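Local coordinates for Atu0111 protein (Agrobacterium tumefaciens, PDB 2FSQ) that is of unknown function but belongs to the 2H clan, so it may share an ancestry with the 2H phosphoesterases, at residues Val8-Ser16 and Leu195-Asp203; Pro39-Val50 and Ile216-Lys227. All coordinates share one frame; numbering follows the deposited sequence. Where two conformers were deposited one is given.

Interaction 1: Val8-Ser16 and Leu195-Asp203. With ACY (acetic acid), chain C.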
loop_
_atom_site.group_PDB
_atom_site.type_symbol
_atom_site.label_atom_id
_atom_site.label_comp_id
_atom_site.label_asym_id
_atom_site.label_seq_id
_atom_site.Cartn_x
_atom_site.Cartn_y
_atom_site.Cartn_z
ATOM N N VAL A 8 14.471 -15.370 13.016
ATOM C CA VAL A 8 13.387 -14.348 12.857
ATOM C C VAL A 8 14.026 -12.974 12.685
ATOM O O VAL A 8 14.761 -12.511 13.567
ATOM C CB VAL A 8 12.457 -14.323 14.085
ATOM C CG1 VAL A 8 11.361 -13.277 13.917
ATOM C CG2 VAL A 8 11.851 -15.694 14.323
ATOM N N SER A 9 13.732 -12.322 11.560
ATOM C CA SER A 9 14.299 -11.005 11.264
ATOM C C SER A 9 13.713 -9.945 12.175
ATOM O O SER A 9 12.629 -10.124 12.735
ATOM C CB SER A 9 14.084 -10.611 9.790
ATOM O OG SER A 9 12.708 -10.384 9.506
ATOM N N LYS A 10 14.449 -8.849 12.331
ATOM C CA LYS A 10 13.958 -7.684 13.067
ATOM C C LYS A 10 12.620 -7.217 12.481
ATOM O O LYS A 10 11.693 -6.896 13.215
ATOM C CB LYS A 10 14.986 -6.541 13.033
ATOM C CG LYS A 10 16.392 -6.906 13.538
ATOM C CD LYS A 10 16.576 -6.584 15.016
ATOM C CE LYS A 10 18.056 -6.554 15.396
ATOM N NZ LYS A 10 18.315 -5.921 16.738
ATOM N N ASP A 11 12.531 -7.216 11.155
ATOM C CA ASP A 11 11.326 -6.783 10.449
ATOM C C ASP A 11 10.061 -7.625 10.759
ATOM O O ASP A 11 8.982 -7.070 11.001
ATOM C CB ASP A 11 11.626 -6.730 8.944
ATOM C CG ASP A 11 10.404 -6.440 8.115
ATOM O OD1 ASP A 11 9.533 -7.326 8.041
ATOM O OD2 ASP A 11 10.319 -5.332 7.534
ATOM N N LEU A 12 10.193 -8.952 10.763
ATOM C CA LEU A 12 9.058 -9.843 11.059
ATOM C C LEU A 12 8.618 -9.804 12.530
ATOM O O LEU A 12 7.428 -9.935 12.835
ATOM C CB LEU A 12 9.386 -11.287 10.654
ATOM C CG LEU A 12 8.384 -12.387 11.021
ATOM C CD1 LEU A 12 7.054 -12.184 10.335
ATOM C CD2 LEU A 12 8.935 -13.747 10.667
ATOM N N ASP A 13 9.579 -9.625 13.433
ATOM C CA ASP A 13 9.321 -9.584 14.876
ATOM C C ASP A 13 8.408 -8.426 15.307
ATOM O O ASP A 13 7.891 -8.434 16.419
ATOM C CB ASP A 13 10.641 -9.492 15.646
ATOM C CG ASP A 13 10.564 -10.137 17.016
ATOM O OD1 ASP A 13 10.524 -11.385 17.082
ATOM O OD2 ASP A 13 10.548 -9.398 18.027
ATOM N N TYR A 14 8.220 -7.429 14.441
ATOM C CA TYR A 14 7.301 -6.324 14.745
ATOM C C TYR A 14 5.877 -6.808 15.101
ATOM O O TYR A 14 5.169 -6.224 15.939
ATOM C CB TYR A 14 7.230 -5.334 13.570
ATOM C CG TYR A 14 6.119 -4.318 13.751
ATOM C CD1 TYR A 14 6.263 -3.253 14.647
ATOM C CD2 TYR A 14 4.906 -4.452 13.068
ATOM C CE1 TYR A 14 5.224 -2.333 14.841
ATOM C CE2 TYR A 14 3.869 -3.536 13.253
ATOM C CZ TYR A 14 4.038 -2.486 14.140
ATOM O OH TYR A 14 3.011 -1.587 14.318
ATOM N N ILE A 15 5.451 -7.881 14.449
ATOM C CA ILE A 15 4.067 -8.337 14.579
ATOM C C ILE A 15 3.842 -9.324 15.730
ATOM O O ILE A 15 2.743 -9.861 15.905
ATOM C CB ILE A 15 3.554 -8.923 13.259
ATOM C CG1 ILE A 15 4.284 -10.236 12.941
ATOM C CG2 ILE A 15 3.668 -7.866 12.146
ATOM C CD1 ILE A 15 3.632 -11.070 11.875
ATOM N N SER A 16 4.884 -9.558 16.512
ATOM C CA SER A 16 4.794 -10.425 17.667
ATOM C C SER A 16 3.913 -9.821 18.752
ATOM O O SER A 16 3.921 -8.602 18.961
ATOM C CB SER A 16 6.187 -10.662 18.238
ATOM O OG SER A 16 6.097 -11.476 19.395
ATOM N N LEU A 195 6.990 -17.705 14.458
ATOM C CA LEU A 195 7.795 -16.755 13.686
ATOM C C LEU A 195 8.943 -17.382 12.896
ATOM O O LEU A 195 9.162 -16.986 11.754
ATOM C CB LEU A 195 8.247 -15.572 14.552
ATOM C CG LEU A 195 7.090 -14.764 15.152
ATOM C CD1 LEU A 195 7.640 -13.611 15.988
ATOM C CD2 LEU A 195 6.121 -14.248 14.086
ATOM N N PRO A 196 9.705 -18.323 13.493
ATOM C CA PRO A 196 10.761 -18.923 12.661
ATOM C C PRO A 196 10.231 -19.586 11.381
ATOM O O PRO A 196 10.861 -19.494 10.321
ATOM C CB PRO A 196 11.408 -19.952 13.604
ATOM C CG PRO A 196 11.179 -19.362 14.991
ATOM C CD PRO A 196 9.762 -18.812 14.889
ATOM N N ARG A 197 9.061 -20.201 11.446
ATOM C CA ARG A 197 8.468 -20.783 10.254
ATOM C C ARG A 197 8.095 -19.697 9.224
ATOM O O ARG A 197 8.402 -19.828 8.037
ATOM C CB ARG A 197 7.241 -21.634 10.641
ATOM C CG ARG A 197 6.318 -21.949 9.471
ATOM C CD ARG A 197 5.262 -23.032 9.725
ATOM N NE ARG A 197 4.600 -22.876 11.005
ATOM C CZ ARG A 197 3.545 -22.087 11.212
ATOM N NH1 ARG A 197 3.026 -21.369 10.215
ATOM N NH2 ARG A 197 3.024 -21.993 12.430
ATOM N N TRP A 198 7.438 -18.628 9.674
ATOM C CA TRP A 198 7.154 -17.521 8.767
ATOM C C TRP A 198 8.440 -16.969 8.162
ATOM O O TRP A 198 8.479 -16.691 6.971
ATOM C CB TRP A 198 6.352 -16.421 9.464
ATOM C CG TRP A 198 4.888 -16.677 9.388
ATOM C CD1 TRP A 198 4.144 -17.479 10.217
ATOM C CD2 TRP A 198 3.972 -16.136 8.426
ATOM N NE1 TRP A 198 2.820 -17.477 9.819
ATOM C CE2 TRP A 198 2.691 -16.671 8.715
ATOM C CE3 TRP A 198 4.115 -15.280 7.323
ATOM C CZ2 TRP A 198 1.548 -16.328 7.973
ATOM C CZ3 TRP A 198 2.974 -14.951 6.577
ATOM C CH2 TRP A 198 1.713 -15.489 6.900
ATOM N N GLN A 199 9.479 -16.785 8.968
ATOM C CA GLN A 199 10.718 -16.243 8.402
ATOM C C GLN A 199 11.281 -17.147 7.312
ATOM O O GLN A 199 11.738 -16.670 6.259
ATOM C CB GLN A 199 11.784 -16.012 9.455
ATOM C CG GLN A 199 12.972 -15.231 8.868
ATOM C CD GLN A 199 12.566 -13.856 8.355
ATOM O OE1 GLN A 199 12.717 -13.519 7.150
ATOM N NE2 GLN A 199 12.034 -13.058 9.255
ATOM N N ALA A 200 11.255 -18.452 7.550
ATOM C CA ALA A 200 11.799 -19.358 6.565
ATOM C C ALA A 200 10.995 -19.276 5.264
ATOM O O ALA A 200 11.574 -19.239 4.169
ATOM C CB ALA A 200 11.801 -20.776 7.120
HETATM N N MSE A 201 9.665 -19.222 5.376
HETATM C CA MSE A 201 8.827 -19.116 4.197
HETATM C C MSE A 201 9.021 -17.768 3.502
HETATM O O MSE A 201 9.104 -17.718 2.271
HETATM C CB MSE A 201 7.350 -19.339 4.542
HETATM C CG MSE A 201 6.403 -19.197 3.351
HETATM SE SE MSE A 201 5.816 -17.369 2.966
HETATM C CE MSE A 201 4.562 -17.171 4.452
ATOM N N LEU A 202 9.111 -16.682 4.273
ATOM C CA LEU A 202 9.262 -15.343 3.660
ATOM C C LEU A 202 10.580 -15.271 2.882
ATOM O O LEU A 202 10.641 -14.710 1.796
ATOM C CB LEU A 202 9.208 -14.245 4.724
ATOM C CG LEU A 202 7.822 -14.102 5.366
ATOM C CD1 LEU A 202 7.895 -13.315 6.670
ATOM C CD2 LEU A 202 6.834 -13.441 4.414
ATOM N N ASP A 203 11.621 -15.893 3.432
ATOM C CA ASP A 203 12.930 -15.903 2.776
ATOM C C ASP A 203 12.830 -16.645 1.453
ATOM O O ASP A 203 13.280 -16.156 0.404
ATOM C CB ASP A 203 13.975 -16.587 3.666
ATOM C CG ASP A 203 14.398 -15.741 4.855
ATOM O OD1 ASP A 203 14.077 -14.532 4.891
ATOM O OD2 ASP A 203 15.048 -16.308 5.771
HETATM C C ACY C . 5.542 -23.730 14.500
HETATM O O ACY C . 5.799 -24.205 13.367
HETATM O OXT ACY C . 4.632 -22.903 14.702
HETATM C CH3 ACY C . 6.355 -24.146 15.693
#

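Interaction 2: Pro39-Val50 and Ile216-Lys227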
loop_
_atom_site.group_PDB
_atom_site.type_symbol
_atom_site.label_atom_id
_atom_site.label_comp_id
_atom_site.label_asym_id
_atom_site.label_seq_id
_atom_site.Cartn_x
_atom_site.Cartn_y
_atom_site.Cartn_z
ATOM N N PRO A 39 -16.340 0.274 5.855
ATOM C CA PRO A 39 -16.395 1.545 5.129
ATOM C C PRO A 39 -15.405 2.560 5.697
ATOM O O PRO A 39 -15.419 2.854 6.896
ATOM C CB PRO A 39 -17.826 2.036 5.369
ATOM C CG PRO A 39 -18.578 0.825 5.769
ATOM C CD PRO A 39 -17.638 -0.083 6.458
ATOM N N GLU A 40 -14.545 3.079 4.831
ATOM C CA GLU A 40 -13.482 4.005 5.228
ATOM C C GLU A 40 -13.066 4.809 3.978
ATOM O O GLU A 40 -11.974 4.597 3.433
ATOM C CB GLU A 40 -12.296 3.211 5.810
ATOM C CG GLU A 40 -11.297 4.089 6.551
ATOM C CD GLU A 40 -10.034 3.337 6.992
ATOM O OE1 GLU A 40 -9.186 3.951 7.676
ATOM O OE2 GLU A 40 -9.878 2.148 6.638
ATOM N N PRO A 41 -13.966 5.679 3.476
ATOM C CA PRO A 41 -13.730 6.249 2.143
ATOM C C PRO A 41 -12.615 7.268 2.075
ATOM O O PRO A 41 -12.358 7.988 3.031
ATOM C CB PRO A 41 -15.058 6.922 1.776
ATOM C CG PRO A 41 -16.042 6.446 2.802
ATOM C CD PRO A 41 -15.287 6.052 4.022
ATOM N N GLY A 42 -11.983 7.338 0.912
ATOM C CA GLY A 42 -10.897 8.280 0.712
ATOM C C GLY A 42 -10.512 8.356 -0.743
ATOM O O GLY A 42 -11.236 7.861 -1.627
ATOM N N ASN A 43 -9.357 8.960 -0.989
ATOM C CA ASN A 43 -8.789 9.003 -2.316
ATOM C C ASN A 43 -7.268 8.874 -2.206
ATOM O O ASN A 43 -6.721 8.911 -1.096
ATOM C CB ASN A 43 -9.252 10.252 -3.086
ATOM C CG ASN A 43 -8.968 11.548 -2.352
ATOM O OD1 ASN A 43 -7.866 11.773 -1.864
ATOM N ND2 ASN A 43 -9.959 12.438 -2.323
ATOM N N THR A 44 -6.599 8.652 -3.335
ATOM C CA THR A 44 -5.198 8.245 -3.294
ATOM C C THR A 44 -4.631 8.202 -4.703
ATOM O O THR A 44 -5.396 8.149 -5.663
ATOM C CB THR A 44 -5.064 6.851 -2.633
ATOM O OG1 THR A 44 -3.687 6.485 -2.518
ATOM C CG2 THR A 44 -5.790 5.782 -3.421
ATOM N N VAL A 45 -3.302 8.216 -4.818
ATOM C CA VAL A 45 -2.645 7.943 -6.087
ATOM C C VAL A 45 -1.932 6.593 -5.969
ATOM O O VAL A 45 -1.060 6.406 -5.109
ATOM C CB VAL A 45 -1.626 9.013 -6.477
ATOM C CG1 VAL A 45 -1.027 8.664 -7.858
ATOM C CG2 VAL A 45 -2.295 10.389 -6.527
ATOM N N VAL A 46 -2.302 5.657 -6.848
ATOM C CA VAL A 46 -1.717 4.320 -6.784
ATOM C C VAL A 46 -1.392 3.793 -8.169
ATOM O O VAL A 46 -1.923 4.294 -9.155
ATOM C CB VAL A 46 -2.681 3.289 -6.091
ATOM C CG1 VAL A 46 -3.236 3.836 -4.812
ATOM C CG2 VAL A 46 -3.812 2.849 -7.014
ATOM N N CYS A 47 -0.532 2.776 -8.209
ATOM C CA CYS A 47 -0.272 1.979 -9.415
ATOM C C CYS A 47 -0.823 0.582 -9.196
ATOM O O CYS A 47 -0.311 -0.158 -8.346
ATOM C CB CYS A 47 1.231 1.862 -9.664
ATOM S SG CYS A 47 2.065 3.414 -10.051
ATOM N N HIS A 48 -1.861 0.198 -9.947
ATOM C CA HIS A 48 -2.362 -1.166 -9.867
ATOM C C HIS A 48 -1.398 -2.112 -10.594
ATOM O O HIS A 48 -0.577 -1.671 -11.395
ATOM C CB HIS A 48 -3.735 -1.292 -10.517
ATOM C CG HIS A 48 -4.872 -0.819 -9.662
ATOM N ND1 HIS A 48 -5.327 0.479 -9.692
ATOM C CD2 HIS A 48 -5.668 -1.477 -8.785
ATOM C CE1 HIS A 48 -6.347 0.609 -8.857
ATOM N NE2 HIS A 48 -6.577 -0.564 -8.295
ATOM N N LEU A 49 -1.497 -3.408 -10.318
ATOM C CA LEU A 49 -0.836 -4.411 -11.167
ATOM C C LEU A 49 -1.553 -4.500 -12.512
ATOM O O LEU A 49 -2.685 -4.027 -12.669
ATOM C CB LEU A 49 -0.827 -5.773 -10.481
ATOM C CG LEU A 49 -0.174 -5.826 -9.102
ATOM C CD1 LEU A 49 -0.204 -7.232 -8.537
ATOM C CD2 LEU A 49 1.268 -5.305 -9.148
ATOM N N VAL A 50 -0.872 -5.076 -13.493
ATOM C CA VAL A 50 -1.469 -5.353 -14.791
ATOM C C VAL A 50 -2.119 -6.750 -14.752
ATOM O O VAL A 50 -1.439 -7.760 -14.572
ATOM C CB VAL A 50 -0.418 -5.246 -15.907
ATOM C CG1 VAL A 50 -1.019 -5.641 -17.250
ATOM C CG2 VAL A 50 0.158 -3.832 -15.974
ATOM N N ILE A 216 8.551 -5.150 -10.944
ATOM C CA ILE A 216 7.140 -5.325 -10.660
ATOM C C ILE A 216 6.384 -4.511 -11.693
ATOM O O ILE A 216 6.246 -3.289 -11.558
ATOM C CB ILE A 216 6.802 -4.900 -9.210
ATOM C CG1 ILE A 216 7.644 -5.707 -8.210
ATOM C CG2 ILE A 216 5.307 -5.074 -8.933
ATOM C CD1 ILE A 216 7.583 -7.217 -8.374
ATOM N N GLN A 217 5.914 -5.184 -12.740
ATOM C CA GLN A 217 5.163 -4.480 -13.755
ATOM C C GLN A 217 3.901 -3.878 -13.146
ATOM O O GLN A 217 3.179 -4.561 -12.416
ATOM C CB GLN A 217 4.783 -5.416 -14.890
ATOM C CG GLN A 217 4.202 -4.659 -16.074
ATOM C CD GLN A 217 3.542 -5.545 -17.095
ATOM O OE1 GLN A 217 3.576 -6.761 -17.005
ATOM N NE2 GLN A 217 2.913 -4.921 -18.081
HETATM N N MSE A 218 3.629 -2.612 -13.464
HETATM C CA MSE A 218 2.426 -1.941 -12.956
HETATM C C MSE A 218 1.822 -0.995 -13.975
HETATM O O MSE A 218 2.433 -0.676 -15.002
HETATM C CB MSE A 218 2.723 -1.193 -11.650
HETATM C CG MSE A 218 3.037 -2.123 -10.509
HETATM SE SE MSE A 218 3.474 -1.203 -8.860
HETATM C CE MSE A 218 5.240 -0.547 -9.344
ATOM N N ARG A 219 0.595 -0.576 -13.700
ATOM C CA ARG A 219 -0.039 0.457 -14.496
ATOM C C ARG A 219 0.602 1.805 -14.142
ATOM O O ARG A 219 1.202 1.945 -13.075
ATOM C CB ARG A 219 -1.536 0.534 -14.171
ATOM C CG ARG A 219 -2.298 -0.787 -14.082
ATOM C CD ARG A 219 -3.794 -0.484 -14.028
ATOM N NE ARG A 219 -4.608 -1.651 -13.690
ATOM C CZ ARG A 219 -5.841 -1.584 -13.191
ATOM N NH1 ARG A 219 -6.419 -0.408 -12.973
ATOM N NH2 ARG A 219 -6.504 -2.695 -12.902
ATOM N N PRO A 220 0.450 2.813 -15.015
ATOM C CA PRO A 220 0.881 4.173 -14.660
ATOM C C PRO A 220 0.141 4.688 -13.407
ATOM O O PRO A 220 -0.970 4.234 -13.107
ATOM C CB PRO A 220 0.469 5.011 -15.870
ATOM C CG PRO A 220 0.276 4.045 -16.968
ATOM C CD PRO A 220 -0.106 2.739 -16.384
ATOM N N PRO A 221 0.746 5.638 -12.696
ATOM C CA PRO A 221 0.064 6.159 -11.502
ATOM C C PRO A 221 -1.292 6.762 -11.855
ATOM O O PRO A 221 -1.447 7.383 -12.914
ATOM C CB PRO A 221 1.005 7.264 -11.013
ATOM C CG PRO A 221 2.349 6.899 -11.580
ATOM C CD PRO A 221 2.042 6.296 -12.935
ATOM N N ALA A 222 -2.260 6.581 -10.965
ATOM C CA ALA A 222 -3.598 7.081 -11.181
ATOM C C ALA A 222 -4.183 7.602 -9.882
ATOM O O ALA A 222 -4.052 6.958 -8.839
ATOM C CB ALA A 222 -4.493 5.964 -11.753
ATOM N N PHE A 223 -4.872 8.737 -9.974
ATOM C CA PHE A 223 -5.654 9.254 -8.856
ATOM C C PHE A 223 -6.966 8.467 -8.798
ATOM O O PHE A 223 -7.687 8.369 -9.810
ATOM C CB PHE A 223 -5.904 10.762 -9.024
ATOM C CG PHE A 223 -6.770 11.360 -7.950
ATOM C CD1 PHE A 223 -6.372 11.335 -6.617
ATOM C CD2 PHE A 223 -7.982 11.948 -8.271
ATOM C CE1 PHE A 223 -7.160 11.874 -5.624
ATOM C CE2 PHE A 223 -8.777 12.502 -7.282
ATOM C CZ PHE A 223 -8.365 12.474 -5.960
ATOM N N CYS A 224 -7.261 7.902 -7.623
ATOM C CA CYS A 224 -8.362 6.967 -7.431
ATOM C C CYS A 224 -9.204 7.375 -6.248
ATOM O O CYS A 224 -8.729 8.080 -5.336
ATOM C CB CYS A 224 -7.854 5.551 -7.125
ATOM S SG CYS A 224 -6.853 4.799 -8.426
ATOM N N GLU A 225 -10.446 6.910 -6.239
ATOM C CA GLU A 225 -11.265 6.964 -5.027
ATOM C C GLU A 225 -11.604 5.554 -4.548
ATOM O O GLU A 225 -11.614 4.604 -5.343
ATOM C CB GLU A 225 -12.545 7.787 -5.251
ATOM C CG GLU A 225 -13.507 7.110 -6.207
ATOM C CD GLU A 225 -14.725 7.938 -6.550
ATOM O OE1 GLU A 225 -14.812 9.121 -6.135
ATOM O OE2 GLU A 225 -15.580 7.388 -7.271
ATOM N N PHE A 226 -11.911 5.415 -3.261
ATOM C CA PHE A 226 -12.266 4.124 -2.701
ATOM C C PHE A 226 -13.282 4.282 -1.581
ATOM O O PHE A 226 -13.268 5.315 -0.894
ATOM C CB PHE A 226 -11.031 3.378 -2.187
ATOM C CG PHE A 226 -10.224 4.157 -1.162
ATOM C CD1 PHE A 226 -10.528 4.067 0.195
ATOM C CD2 PHE A 226 -9.158 4.966 -1.565
ATOM C CE1 PHE A 226 -9.782 4.789 1.156
ATOM C CE2 PHE A 226 -8.413 5.694 -0.629
ATOM C CZ PHE A 226 -8.700 5.594 0.734
ATOM N N LYS A 227 -14.131 3.272 -1.406
ATOM C CA LYS A 227 -15.042 3.190 -0.260
ATOM C C LYS A 227 -14.363 2.485 0.907
ATOM O O LYS A 227 -14.612 2.789 2.068
ATOM C CB LYS A 227 -16.323 2.430 -0.647
ATOM C CG LYS A 227 -17.264 2.128 0.530
ATOM C CD LYS A 227 -18.656 1.654 0.089
ATOM C CE LYS A 227 -19.756 2.289 0.975
ATOM N NZ LYS A 227 -21.186 2.078 0.486
HETATM O O HOH W 1 -5.118 -5.015 -11.883
HETATM O O HOH W 2 1.451 -6.546 -12.807
#

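Interaction 1: Val8-Ser16 and Leu195-Asp203
L12 and V8 bring the first modelled residues of the chain onto the opening turns of helix 195-212, where both lean on L195. The loop is shaped by an ST motif: S9 OG accepts from the backbone N of L12 at 3.2 Å, with 161° at the hydrogen, and residues 10-14 follow with helical backbone angles.

The tight part is around L12. Its CG stands anti to the backbone N (chi1 174°), which sends the fork toward the helix and splits it over two turns. CD2 lies 3.4 Å from L195 O, a carbonyl already used by Q199 N inside the helix, and also touches CB of W198. The other methyl, CD1, meets L202 CD1 at 3.9 Å. P140 touches L12 as well, while F66 and L138 pack on L202, so this part is buried. L195 CD1 reaches S16 CB at 4.0 Å, also in the buried part.

Toward solvent the contact thins. V8 is exposed; both methyls rest on L195 CB, CG2 the nearer at 3.6 Å, and CG2 also brushes the ring of P196.

R197 points away from the loop. Its NH1 forms a salt bridge with E71, whose OE1 also takes W198 NE1. An acetic acid molecule, probably from the crystallisation liquor, docks at the guanidinium edge: R197 NH2 bonds OXT, and R197 NE reaches O of the same molecule at 3.0 Å, almost straight at 173°.

Interaction 2: Pro39-Val50 and Ile216-Lys227
F226 turns CG between its own backbone N and carbonyl carbon (chi1 56°), folding the ring back across the strand pair until one face covers G42. G42 CA lies 3.8 Å from the ring centroid as a CH-pi contact, and T44 CG2 reaches the ring's edge. At the far end R219, extended from CG to NE, lays its guanidinium on the H48 ring, centres 4.3 Å apart and planes 22° from parallel. R219 NE gives a bent bond to L49 O, a water joins that oxygen to NH2, and E234 takes NH1 in a salt bridge.

Between these ends the backbones pair in antiparallel register: G42 with F226, T44 with C224 and V46 with A222 are hydrogen-bonded pairs, C224 N to T44 O being short at 2.7 Å. N43 and V45 share the other face with F223, whose CE1 comes 3.7 Å from N43 CB; T115 and Y118 of helix 111-121 touch F223. Ahead of A222 come P220 and P221, and before them R219 N donates to H48 O at 2.8 Å. These are the two inner strands of a four-stranded antiparallel sheet backed by a helix, consistent with one lobe of a 2H-type alpha-beta fold.

In the fold
From the N terminus, residues 8-16 come first and wait for helix 195-212 before interaction 1 closes its loop, with 178 residues between its segments. Inside that span the chain lays down strand 42-48, whose partner 222-226 arrives only after the helix has ended; 165 residues lie between the segments of interaction 2. The two closures therefore cross rather than nest. Interaction 1 fixes the start of the chain to the helix on the outer flank; interaction 2 joins the early strand to a late one in the middle of the sheet that also holds strands 84-92 and 233-237. They do not touch: their centres are 28 Å apart, on opposite sides of the chain's centre, and their nearest atoms about 13 Å.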